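Local coordinates for protein EchA1_1 (Mycobacterium avium subsp. paratuberculosis, PDB 3R9T) that probably hydrates enoyl-CoA thioesters to 3-hydroxyacyl-CoA in fatty acid metabolism, as a member of the enoyl-CoA hydratase/isomerase family, at residues 100-105 against 210-215; 54-59 against 202-207. One frame throughout, in Å; residues are numbered along the deposited sequence. Where two conformers were deposited one is given.

Interaction 1. Residues 100-105 against 210-215; sequences IDKPTI and SVQASK
The ammonium group of Lys-215 is gripped by several partners at once. Its NZ donates to the carbonyl oxygen of Ile-100 at 2.8 Å and to that of Lys-102 at 2.9 Å. The Ile-100 bond is the straighter at its acceptor, with a C=O...N angle of 155°, whereas the oxygen of Lys-102 is met from above its carbonyl plane, 51° out of it. A water accepts a third bond from NZ at 2.9 Å and also one from the backbone N of Ile-100, and Asp-124 OD2 forms a salt bridge with the same NZ. The carboxylate of Asp-124 additionally takes the backbone N-H of Thr-104, so one acidic group holds both the lysine and the start of strand 104-108. A single bend at chi3 (78°) in an otherwise extended chain turns the end of Lys-215 toward the 100-102 loop, its CD passing the oxygen of Asp-101. That oxygen is buried without a hydrogen-bond partner; the CA of Gln-212 faces it in a CA-H...O contact of 3.4 Å, and Gln-212 CG lies against it at 3.3 Å. Beyond CG the glutamine runs extended beside Lys-102, both chains pointing the same way, with OE1 near the lysine CE. The amine of Lys-102 itself goes on to the carbonyl oxygens of Ala-48 and Val-54. On the apolar side, Pro-103 CD meets Val-211 CG1 at 3.8 Å, the two side chains crossing at about a right angle, and Ile-203 of helix 192-204 touches both. Here helix 208-218, which also packs on the second subunit, is fastened to the loop entering a central parallel strand of the crotonase fold by a buried lysine that bonds two carbonyls of that loop.

Interaction 2. Residues 54-59 against 202-207; sequences VRAVVL and AITVNA
Arg-55 meets segment 202-207 at both ends of its side chain, beginning at CB, which presses on Thr-204 CG2 at 3.4 Å. The same methyl also touches Ala-56 CB, 3.6 Å away, and thus sits against two consecutive residues where the loop runs into strand 56-61. It is placed there by the threonine's chi1 of 63°, which sets CG2 anti to the carbonyl carbon and leaves OG1 to make a weak bond back to the oxygen of Ala-200. Bends at chi2 and chi3 then curl the arginine round, bringing its guanidinium over Thr-204, whose CA lies 3.9 Å from one face toward the rim. At the tip, NH2 donates to the carbonyl oxygen of Asn-206 at 2.8 Å with an N-H...O angle of 161°. The oxygen lies close to the guanidinium plane, although the donor stands above the plane of the carbonyl. NH1 adds a weak bond to that oxygen, so both terminal nitrogens converge on one acceptor. The amide of Asn-206 is taken up by Lys-140, Leu-167 and Thr-168 of the second subunit. Arg-55 also touches Pro-208 of helix 208-218; the contact lies where strand 56-61 begins, beside the short linker that joins helix 192-204 to helix 208-218.

How the interactions relate
From the N terminus the chain first passes 54-59, entering strand 56-61, and then 100-105, entering its parallel neighbour 104-108. Much later it reaches 202-207, where interaction 2 closes a loop of 142 residues, and then 210-215, where interaction 1 closes one of 104. The two loops cross, since their segments alternate along the chain. The centres of the two contacts are about 8 Å apart and they touch directly: Pro-103 O probably bonds to Val-57 N within the sheet, and Pro-103 CG packs on Ile-203 CG2. Together they tie the entrances of two adjacent strands to two successive helices, and both contacts also reach the second subunit.

Interaction 1. Residues 100-105 against 210-215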
ATOM      1  N   ILE B 100      19.848   6.088  -6.875  1.00 17.98           N
ATOM      2  CA  ILE B 100      20.617   7.289  -6.579  1.00 18.85           C
ATOM      3  C   ILE B 100      19.916   8.101  -5.488  1.00 18.39           C
ATOM      4  O   ILE B 100      18.692   8.055  -5.335  1.00 17.53           O
ATOM      5  CB  ILE B 100      20.905   8.160  -7.836  1.00 18.96           C
ATOM      6  CG1 ILE B 100      19.638   8.835  -8.381  1.00 19.16           C
ATOM      7  CG2 ILE B 100      21.654   7.321  -8.889  1.00 20.11           C
ATOM      8  CD1 ILE B 100      19.963   9.973  -9.376  1.00 21.58           C
ATOM      9  N   ASP B 101      20.722   8.836  -4.724  1.00 18.95           N
ATOM     10  CA  ASP B 101      20.346   9.692  -3.592  0.50 19.40           C
ATOM     11  C   ASP B 101      19.492  10.892  -3.955  1.00 18.77           C
ATOM     12  O   ASP B 101      18.868  11.545  -3.088  1.00 19.36           O
ATOM     13  CB  ASP B 101      21.632  10.278  -2.987  0.50 20.02           C
ATOM     14  CG  ASP B 101      22.447   9.265  -2.228  0.50 22.57           C
ATOM     15  OD1 ASP B 101      21.867   8.297  -1.696  0.50 25.82           O
ATOM     16  OD2 ASP B 101      23.680   9.451  -2.148  0.50 25.54           O
ATOM     17  N   LYS B 102      19.561  11.269  -5.227  1.00 18.37           N
ATOM     18  CA  LYS B 102      18.890  12.472  -5.692  1.00 18.87           C
ATOM     19  C   LYS B 102      17.538  12.137  -6.304  1.00 17.76           C
ATOM     20  O   LYS B 102      17.364  11.080  -6.892  1.00 17.51           O
ATOM     21  CB  LYS B 102      19.784  13.181  -6.690  1.00 19.71           C
ATOM     22  CG  LYS B 102      21.259  13.106  -6.272  1.00 24.00           C
ATOM     23  CD  LYS B 102      21.949  14.413  -6.243  1.00 27.82           C
ATOM     24  CE  LYS B 102      23.421  14.268  -5.826  1.00 26.97           C
ATOM     25  NZ  LYS B 102      24.306  15.002  -6.742  1.00 28.59           N
ATOM     26  N   PRO B 103      16.566  13.037  -6.152  1.00 18.11           N
ATOM     27  CA  PRO B 103      15.246  12.768  -6.683  1.00 17.99           C
ATOM     28  C   PRO B 103      15.215  12.582  -8.197  1.00 17.59           C
ATOM     29  O   PRO B 103      15.906  13.307  -8.939  1.00 17.90           O
ATOM     30  CB  PRO B 103      14.437  14.011  -6.274  1.00 18.79           C
ATOM     31  CG  PRO B 103      15.474  15.092  -6.087  1.00 20.27           C
ATOM     32  CD  PRO B 103      16.637  14.362  -5.508  1.00 19.32           C
ATOM     33  N   THR B 104      14.400  11.607  -8.618  1.00 16.44           N
ATOM     34  CA  THR B 104      14.132  11.318 -10.022  1.00 16.65           C
ATOM     35  C   THR B 104      12.664  11.526 -10.367  1.00 17.14           C
ATOM     36  O   THR B 104      11.786  11.102  -9.637  1.00 16.40           O
ATOM     37  CB  THR B 104      14.553   9.883 -10.402  1.00 16.94           C
ATOM     38  OG1 THR B 104      13.835   8.940  -9.588  1.00 16.33           O
ATOM     39  CG2 THR B 104      16.093   9.695 -10.197  1.00 18.02           C
ATOM     40  N   ILE B 105      12.418  12.201 -11.484  1.00 16.85           N
ATOM     41  CA  ILE B 105      11.091  12.521 -11.937  1.00 16.99           C
ATOM     42  C   ILE B 105      10.998  12.071 -13.375  1.00 16.84           C
ATOM     43  O   ILE B 105      11.765  12.535 -14.223  1.00 18.64           O
ATOM     44  CB  ILE B 105      10.857  14.041 -11.891  1.00 17.48           C
ATOM     45  CG1 ILE B 105      11.114  14.595 -10.486  1.00 19.79           C
ATOM     46  CG2 ILE B 105       9.445  14.384 -12.460  1.00 18.00           C
ATOM     47  CD1 ILE B 105      11.197  16.138 -10.454  1.00 23.07           C
ATOM     48  N   SER B 210      19.029  16.396   3.652  1.00 20.86           N
ATOM     49  CA  SER B 210      17.727  15.953   4.154  1.00 20.25           C
ATOM     50  C   SER B 210      16.970  15.182   3.085  1.00 19.56           C
ATOM     51  O   SER B 210      16.348  14.168   3.367  1.00 18.47           O
ATOM     52  CB  SER B 210      16.876  17.153   4.557  1.00 20.36           C
ATOM     53  OG  SER B 210      17.463  17.867   5.617  1.00 21.76           O
ATOM     54  N   VAL B 211      17.003  15.671   1.850  1.00 19.36           N
ATOM     55  CA  VAL B 211      16.284  15.007   0.736  1.00 19.40           C
ATOM     56  C   VAL B 211      16.897  13.617   0.473  1.00 19.08           C
ATOM     57  O   VAL B 211      16.183  12.605   0.323  1.00 19.22           O
ATOM     58  CB  VAL B 211      16.306  15.905  -0.547  1.00 19.21           C
ATOM     59  CG1 VAL B 211      15.861  15.127  -1.824  1.00 20.05           C
ATOM     60  CG2 VAL B 211      15.467  17.171  -0.337  1.00 20.59           C
ATOM     61  N   GLN B 212      18.227  13.595   0.448  1.00 20.00           N
ATOM     62  CA  GLN B 212      19.025  12.383   0.208  1.00 20.28           C
ATOM     63  C   GLN B 212      18.784  11.355   1.302  1.00 19.94           C
ATOM     64  O   GLN B 212      18.500  10.184   1.013  1.00 20.34           O
ATOM     65  CB  GLN B 212      20.507  12.747   0.072  1.00 21.21           C
ATOM     66  CG  GLN B 212      20.723  13.505  -1.211  1.00 22.74           C
ATOM     67  CD  GLN B 212      22.061  14.179  -1.377  1.00 28.70           C
ATOM     68  OE1 GLN B 212      22.209  15.020  -2.269  1.00 35.62           O
ATOM     69  NE2 GLN B 212      23.035  13.834  -0.558  1.00 32.00           N
ATOM     70  N   ALA B 213      18.840  11.802   2.553  1.00 19.90           N
ATOM     71  CA  ALA B 213      18.603  10.910   3.681  1.00 18.90           C
ATOM     72  C   ALA B 213      17.165  10.387   3.675  1.00 18.14           C
ATOM     73  O   ALA B 213      16.909   9.212   3.971  1.00 16.84           O
ATOM     74  CB  ALA B 213      18.890  11.605   4.993  1.00 19.43           C
ATOM     75  N   SER B 214      16.213  11.264   3.348  1.00 18.01           N
ATOM     76  CA  SER B 214      14.802  10.870   3.296  1.00 17.22           C
ATOM     77  C   SER B 214      14.575   9.795   2.249  1.00 17.47           C
ATOM     78  O   SER B 214      13.856   8.830   2.491  1.00 16.55           O
ATOM     79  CB  SER B 214      13.884  12.069   3.005  1.00 17.82           C
ATOM     80  OG  SER B 214      13.921  13.001   4.056  1.00 18.47           O
ATOM     81  N   LYS B 215      15.213   9.942   1.094  1.00 17.74           N
ATOM     82  CA  LYS B 215      15.138   8.898   0.061  1.00 18.87           C
ATOM     83  C   LYS B 215      15.699   7.572   0.519  1.00 19.12           C
ATOM     84  O   LYS B 215      15.075   6.539   0.313  1.00 19.73           O
ATOM     85  CB  LYS B 215      15.893   9.297  -1.217  1.00 19.82           C
ATOM     86  CG  LYS B 215      15.066   9.926  -2.287  1.00 22.02           C
ATOM     87  CD  LYS B 215      15.771   9.905  -3.686  1.00 19.90           C
ATOM     88  CE  LYS B 215      15.722   8.564  -4.407  1.00 21.48           C
ATOM     89  NZ  LYS B 215      16.003   8.709  -5.906  1.00 18.58           N
TER
HETATM   90  O   HOH W   1      16.680   6.197  -7.207  1.00 14.30           O

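Interaction 2. Residues 54-59 against 202-207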
ATOM      1  N   VAL B  54      24.376  18.836  -9.193  1.00 34.32           N
ATOM      2  CA  VAL B  54      23.091  18.238  -9.585  1.00 31.75           C
ATOM      3  C   VAL B  54      22.222  17.938  -8.353  1.00 29.93           C
ATOM      4  O   VAL B  54      22.643  17.221  -7.441  1.00 29.94           O
ATOM      5  CB  VAL B  54      23.305  16.955 -10.411  1.00 30.92           C
ATOM      6  CG1 VAL B  54      21.971  16.306 -10.729  1.00 29.41           C
ATOM      7  CG2 VAL B  54      24.086  17.258 -11.698  1.00 32.10           C
ATOM      8  N   ARG B  55      21.005  18.484  -8.341  1.00 28.70           N
ATOM      9  CA  ARG B  55      20.072  18.341  -7.214  1.00 27.00           C
ATOM     10  C   ARG B  55      18.848  17.472  -7.512  1.00 25.59           C
ATOM     11  O   ARG B  55      18.119  17.084  -6.590  1.00 25.37           O
ATOM     12  CB  ARG B  55      19.573  19.717  -6.761  1.00 27.48           C
ATOM     13  CG  ARG B  55      20.645  20.622  -6.160  1.00 29.92           C
ATOM     14  CD  ARG B  55      21.250  20.057  -4.882  1.00 31.73           C
ATOM     15  NE  ARG B  55      20.171  19.604  -4.010  1.00 34.08           N
ATOM     16  CZ  ARG B  55      19.441  20.367  -3.195  1.00 35.04           C
ATOM     17  NH1 ARG B  55      19.703  21.659  -3.023  1.00 37.77           N
ATOM     18  NH2 ARG B  55      18.450  19.803  -2.508  1.00 35.55           N
ATOM     19  N   ALA B  56      18.603  17.219  -8.790  1.00 23.91           N
ATOM     20  CA  ALA B  56      17.460  16.414  -9.227  1.00 22.75           C
ATOM     21  C   ALA B  56      17.686  15.943 -10.659  1.00 21.98           C
ATOM     22  O   ALA B  56      18.453  16.540 -11.416  1.00 23.27           O
ATOM     23  CB  ALA B  56      16.165  17.222  -9.148  1.00 22.52           C
ATOM     24  N   VAL B  57      17.001  14.866 -11.018  1.00 20.37           N
ATOM     25  CA  VAL B  57      17.071  14.300 -12.340  1.00 20.78           C
ATOM     26  C   VAL B  57      15.682  14.150 -12.904  1.00 20.53           C
ATOM     27  O   VAL B  57      14.788  13.649 -12.215  1.00 18.84           O
ATOM     28  CB  VAL B  57      17.712  12.920 -12.269  1.00 20.45           C
ATOM     29  CG1 VAL B  57      17.654  12.200 -13.622  1.00 22.49           C
ATOM     30  CG2 VAL B  57      19.144  13.054 -11.768  1.00 21.16           C
ATOM     31  N   VAL B  58      15.515  14.582 -14.154  1.00 20.60           N
ATOM     32  CA  VAL B  58      14.306  14.331 -14.942  1.00 19.76           C
ATOM     33  C   VAL B  58      14.629  13.421 -16.124  1.00 20.52           C
ATOM     34  O   VAL B  58      15.614  13.656 -16.845  1.00 22.45           O
ATOM     35  CB  VAL B  58      13.690  15.642 -15.476  1.00 20.11           C
ATOM     36  CG1 VAL B  58      12.534  15.374 -16.438  1.00 19.12           C
ATOM     37  CG2 VAL B  58      13.206  16.503 -14.323  1.00 19.26           C
ATOM     38  N   LEU B  59      13.796  12.391 -16.298  1.00 19.62           N
ATOM     39  CA  LEU B  59      13.901  11.426 -17.392  1.00 19.92           C
ATOM     40  C   LEU B  59      12.708  11.637 -18.315  1.00 20.20           C
ATOM     41  O   LEU B  59      11.580  11.621 -17.855  1.00 19.43           O
ATOM     42  CB  LEU B  59      13.889   9.980 -16.861  1.00 19.44           C
ATOM     43  CG  LEU B  59      13.930   8.898 -17.954  1.00 19.59           C
ATOM     44  CD1 LEU B  59      15.281   8.941 -18.682  1.00 19.67           C
ATOM     45  CD2 LEU B  59      13.623   7.503 -17.375  1.00 20.97           C
ATOM     46  N   ALA B 202      10.485  22.397  -6.693  1.00 23.07           N
ATOM     47  CA  ALA B 202       9.840  22.260  -5.378  1.00 22.33           C
ATOM     48  C   ALA B 202      10.627  21.384  -4.405  1.00 21.24           C
ATOM     49  O   ALA B 202      10.365  21.422  -3.204  1.00 21.40           O
ATOM     50  CB  ALA B 202       8.390  21.713  -5.528  1.00 21.76           C
ATOM     51  N   ILE B 203      11.562  20.592  -4.935  1.00 20.45           N
ATOM     52  CA  ILE B 203      12.434  19.716  -4.153  1.00 20.39           C
ATOM     53  C   ILE B 203      13.816  20.320  -3.983  1.00 21.31           C
ATOM     54  O   ILE B 203      14.361  20.277  -2.885  1.00 22.48           O
ATOM     55  CB  ILE B 203      12.565  18.328  -4.821  1.00 20.16           C
ATOM     56  CG1 ILE B 203      11.181  17.700  -4.999  1.00 19.94           C
ATOM     57  CG2 ILE B 203      13.506  17.386  -3.997  1.00 19.61           C
ATOM     58  CD1 ILE B 203      11.206  16.476  -5.924  1.00 19.84           C
ATOM     59  N   THR B 204      14.378  20.905  -5.048  1.00 21.23           N
ATOM     60  CA  THR B 204      15.774  21.348  -5.017  1.00 21.93           C
ATOM     61  C   THR B 204      15.983  22.586  -4.151  1.00 22.70           C
ATOM     62  O   THR B 204      17.125  22.887  -3.786  1.00 23.81           O
ATOM     63  CB  THR B 204      16.332  21.614  -6.439  1.00 22.80           C
ATOM     64  OG1 THR B 204      15.593  22.678  -7.045  1.00 23.14           O
ATOM     65  CG2 THR B 204      16.235  20.347  -7.326  1.00 21.12           C
ATOM     66  N   VAL B 205      14.906  23.296  -3.816  1.00 22.71           N
ATOM     67  CA  VAL B 205      15.018  24.395  -2.853  1.00 23.51           C
ATOM     68  C   VAL B 205      15.255  23.881  -1.437  1.00 23.29           C
ATOM     69  O   VAL B 205      15.659  24.656  -0.566  1.00 24.57           O
ATOM     70  CB  VAL B 205      13.798  25.342  -2.845  1.00 24.10           C
ATOM     71  CG1 VAL B 205      13.695  26.065  -4.187  1.00 26.01           C
ATOM     72  CG2 VAL B 205      12.485  24.603  -2.491  1.00 22.37           C
ATOM     73  N   ASN B 206      15.012  22.583  -1.217  1.00 22.32           N
ATOM     74  CA  ASN B 206      15.140  21.978   0.114  1.00 21.82           C
ATOM     75  C   ASN B 206      16.567  21.540   0.401  1.00 22.49           C
ATOM     76  O   ASN B 206      17.410  21.505  -0.503  1.00 22.46           O
ATOM     77  CB  ASN B 206      14.153  20.822   0.266  1.00 21.44           C
ATOM     78  CG  ASN B 206      12.709  21.279   0.099  1.00 20.40           C
ATOM     79  OD1 ASN B 206      12.356  22.423   0.458  1.00 22.39           O
ATOM     80  ND2 ASN B 206      11.863  20.404  -0.451  1.00 20.59           N
ATOM     81  N   ALA B 207      16.836  21.233   1.668  1.00 22.25           N
ATOM     82  CA  ALA B 207      18.179  20.878   2.113  1.00 22.38           C
ATOM     83  C   ALA B 207      18.611  19.566   1.482  1.00 21.79           C
ATOM     84  O   ALA B 207      17.913  18.573   1.631  1.00 20.44           O
ATOM     85  CB  ALA B 207      18.227  20.787   3.621  1.00 22.66           C
TER